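Local coordinates for Beta/gama crystallin family protein (Methanosarcina acetivorans, PDB 3HZ2) that binds two calcium ions in the paired Greek key motifs of an archaeal betagamma-crystallin domain, at residues 47-50 with 55-58. Numbering follows the deposited sequence.
Sequences FYEY and GRYW. With CA (calcium ion), chain F.
R56 meets the carboxylate of E49 in a side-on, two-nitrogen salt bridge: NE reaches OE2 at 2.8 Å, nearly straight at its hydrogen (168°), and NH2 reaches OE1 at 3.0 Å. Both donors come from the syn sides but tilted out of the carboxylate plane, NE the more so, as the carboxylate and guanidinium planes are turned 39° apart. The backbone N of R56 adds a third bond, 2.7 Å to E49 OE2 from the anti side, so OE2 is gripped by main chain and side chain of one residue. The carboxylate reaches R56 because E49 CG sits between its backbone N and carbonyl carbon (chi1 74°) and the chain then runs extended. With an alanine here the carboxylate is gone, and the R56 guanidinium and backbone N would probably lose their shared acceptor, leaving the arginine freer to swing. The backbone bond E49 N to R56 O at 3.0 Å lies beside the antiparallel pairs of the second crystallin Greek key's hairpin, F47 with W58 hydrogen-bonded and Y48 with Y57 non-hydrogen-bonded. On the tyrosine face, Y57 CB lies over the Y48 ring, 3.9 Å from its centroid, while Y48 OH bonds R82. At the corner following Y48, E49 O binds calcium at 2.4 Å; D33, S77, S79 and two waters complete the site.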
ATOM      1  N   PHE A  47       2.901   2.628   4.994  1.00  9.12           N
ATOM      2  CA  PHE A  47       3.572   2.443   3.716  1.00  8.21           C
ATOM      3  C   PHE A  47       4.874   3.234   3.681  1.00  8.85           C
ATOM      4  O   PHE A  47       4.893   4.423   3.982  1.00 10.81           O
ATOM      5  CB  PHE A  47       2.642   2.872   2.575  1.00  9.22           C
ATOM      6  CG  PHE A  47       1.344   2.115   2.553  1.00  9.21           C
ATOM      7  CD1 PHE A  47       0.301   2.471   3.405  1.00  8.84           C
ATOM      8  CD2 PHE A  47       1.190   1.000   1.733  1.00  8.89           C
ATOM      9  CE1 PHE A  47      -0.879   1.723   3.445  1.00  9.31           C
ATOM     10  CE2 PHE A  47       0.017   0.246   1.766  1.00  9.83           C
ATOM     11  CZ  PHE A  47      -1.018   0.608   2.625  1.00  9.60           C
ATOM     12  N   TYR A  48       5.955   2.552   3.316  1.00  9.45           N
ATOM     13  CA  TYR A  48       7.288   3.148   3.258  1.00  8.56           C
ATOM     14  C   TYR A  48       7.758   3.369   1.832  1.00  9.79           C
ATOM     15  O   TYR A  48       7.397   2.619   0.925  1.00  9.93           O
ATOM     16  CB  TYR A  48       8.291   2.239   3.966  1.00  8.45           C
ATOM     17  CG  TYR A  48       8.204   2.259   5.472  1.00  9.50           C
ATOM     18  CD1 TYR A  48       8.938   3.181   6.217  1.00  8.59           C
ATOM     19  CD2 TYR A  48       7.414   1.336   6.159  1.00  9.12           C
ATOM     20  CE1 TYR A  48       8.894   3.178   7.615  1.00  8.19           C
ATOM     21  CE2 TYR A  48       7.364   1.326   7.551  1.00 10.73           C
ATOM     22  CZ  TYR A  48       8.108   2.247   8.270  1.00  8.59           C
ATOM     23  OH  TYR A  48       8.074   2.222   9.648  1.00 13.14           O
ATOM     24  N   GLU A  49       8.584   4.388   1.631  1.00  9.06           N
ATOM     25  CA  GLU A  49       9.063   4.657   0.290  1.00 10.67           C
ATOM     26  C   GLU A  49      10.231   3.760  -0.114  1.00  9.71           C
ATOM     27  O   GLU A  49      10.573   3.695  -1.274  1.00 10.25           O
ATOM     28  CB  GLU A  49       9.445   6.134   0.140  1.00 12.58           C
ATOM     29  CG  GLU A  49      10.725   6.542   0.822  1.00 15.54           C
ATOM     30  CD  GLU A  49      11.011   8.021   0.650  1.00 14.88           C
ATOM     31  OE1 GLU A  49      10.948   8.510  -0.498  1.00 19.66           O
ATOM     32  OE2 GLU A  49      11.301   8.691   1.657  1.00 17.76           O
ATOM     33  N   TYR A  50      10.847   3.058   0.827  1.00 10.05           N
ATOM     34  CA  TYR A  50      11.968   2.189   0.468  1.00 10.61           C
ATOM     35  C   TYR A  50      11.702   0.771   0.947  1.00 11.68           C
ATOM     36  O   TYR A  50      10.921   0.570   1.874  1.00 11.53           O
ATOM     37  CB  TYR A  50      13.263   2.720   1.092  1.00 13.94           C
ATOM     38  CG  TYR A  50      13.669   4.092   0.593  1.00 15.97           C
ATOM     39  CD1 TYR A  50      14.392   4.965   1.407  1.00 17.91           C
ATOM     40  CD2 TYR A  50      13.326   4.522  -0.690  1.00 17.33           C
ATOM     41  CE1 TYR A  50      14.762   6.229   0.959  1.00 18.25           C
ATOM     42  CE2 TYR A  50      13.694   5.786  -1.150  1.00 18.70           C
ATOM     43  CZ  TYR A  50      14.410   6.633  -0.318  1.00 19.23           C
ATOM     44  OH  TYR A  50      14.766   7.885  -0.763  1.00 23.30           O
ATOM     45  N   GLY A  55      13.062   4.949   4.603  1.00 11.35           N
ATOM     46  CA  GLY A  55      12.582   6.238   4.140  1.00 11.08           C
ATOM     47  C   GLY A  55      11.322   6.756   4.808  1.00 10.87           C
ATOM     48  O   GLY A  55      10.935   6.308   5.886  1.00 10.42           O
ATOM     49  N   ARG A  56      10.679   7.714   4.149  1.00 10.82           N
ATOM     50  CA  ARG A  56       9.459   8.325   4.652  1.00 10.50           C
ATOM     51  C   ARG A  56       8.304   7.334   4.633  1.00 10.73           C
ATOM     52  O   ARG A  56       8.320   6.370   3.871  1.00 11.35           O
ATOM     53  CB  ARG A  56       9.112   9.544   3.801  1.00 13.32           C
ATOM     54  CG  ARG A  56      10.129  10.667   3.904  1.00 14.83           C
ATOM     55  CD  ARG A  56       9.887  11.729   2.843  1.00 19.00           C
ATOM     56  NE  ARG A  56      10.280  11.265   1.517  1.00 20.90           N
ATOM     57  CZ  ARG A  56      10.127  11.975   0.404  1.00 23.80           C
ATOM     58  NH1 ARG A  56       9.584  13.184   0.459  1.00 24.19           N
ATOM     59  NH2 ARG A  56      10.525  11.481  -0.761  1.00 25.82           N
ATOM     60  N   TYR A  57       7.303   7.579   5.472  1.00 11.01           N
ATOM     61  CA  TYR A  57       6.150   6.692   5.548  1.00 12.52           C
ATOM     62  C   TYR A  57       4.833   7.435   5.710  1.00 13.34           C
ATOM     63  O   TYR A  57       4.804   8.613   6.079  1.00 13.35           O
ATOM     64  CB  TYR A  57       6.328   5.700   6.699  1.00 12.11           C
ATOM     65  CG  TYR A  57       6.520   6.354   8.052  1.00 12.93           C
ATOM     66  CD1 TYR A  57       5.433   6.602   8.896  1.00 13.67           C
ATOM     67  CD2 TYR A  57       7.791   6.730   8.487  1.00 15.30           C
ATOM     68  CE1 TYR A  57       5.613   7.204  10.145  1.00 15.71           C
ATOM     69  CE2 TYR A  57       7.982   7.334   9.729  1.00 15.35           C
ATOM     70  CZ  TYR A  57       6.892   7.565  10.552  1.00 17.00           C
ATOM     71  OH  TYR A  57       7.088   8.130  11.791  1.00 16.37           O
ATOM     72  N   TRP A  58       3.746   6.721   5.431  1.00 11.75           N
ATOM     73  CA  TRP A  58       2.393   7.261   5.522  1.00 11.29           C
ATOM     74  C   TRP A  58       1.495   6.187   6.132  1.00 10.83           C
ATOM     75  O   TRP A  58       1.545   5.027   5.723  1.00 11.34           O
ATOM     76  CB  TRP A  58       1.894   7.625   4.120  1.00 12.49           C
ATOM     77  CG  TRP A  58       2.744   8.658   3.440  1.00 13.48           C
ATOM     78  CD1 TRP A  58       2.600  10.013   3.512  1.00 15.35           C
ATOM     79  CD2 TRP A  58       3.903   8.422   2.629  1.00 15.46           C
ATOM     80  NE1 TRP A  58       3.596  10.635   2.799  1.00 15.79           N
ATOM     81  CE2 TRP A  58       4.410   9.683   2.246  1.00 15.71           C
ATOM     82  CE3 TRP A  58       4.564   7.266   2.191  1.00 14.50           C
ATOM     83  CZ2 TRP A  58       5.550   9.824   1.443  1.00 16.17           C
ATOM     84  CZ3 TRP A  58       5.698   7.404   1.393  1.00 17.21           C
ATOM     85  CH2 TRP A  58       6.178   8.678   1.028  1.00 17.09           C
TER
HETATM   86 CA    CA F 102      10.197   3.504  -3.674  1.00 14.17          CA
HETATM   87  O   HOH W   1      10.670   5.792  -5.151  1.00 41.42           O
HETATM   88  O   HOH W   2      12.827   2.714  -4.110  1.00 21.95           O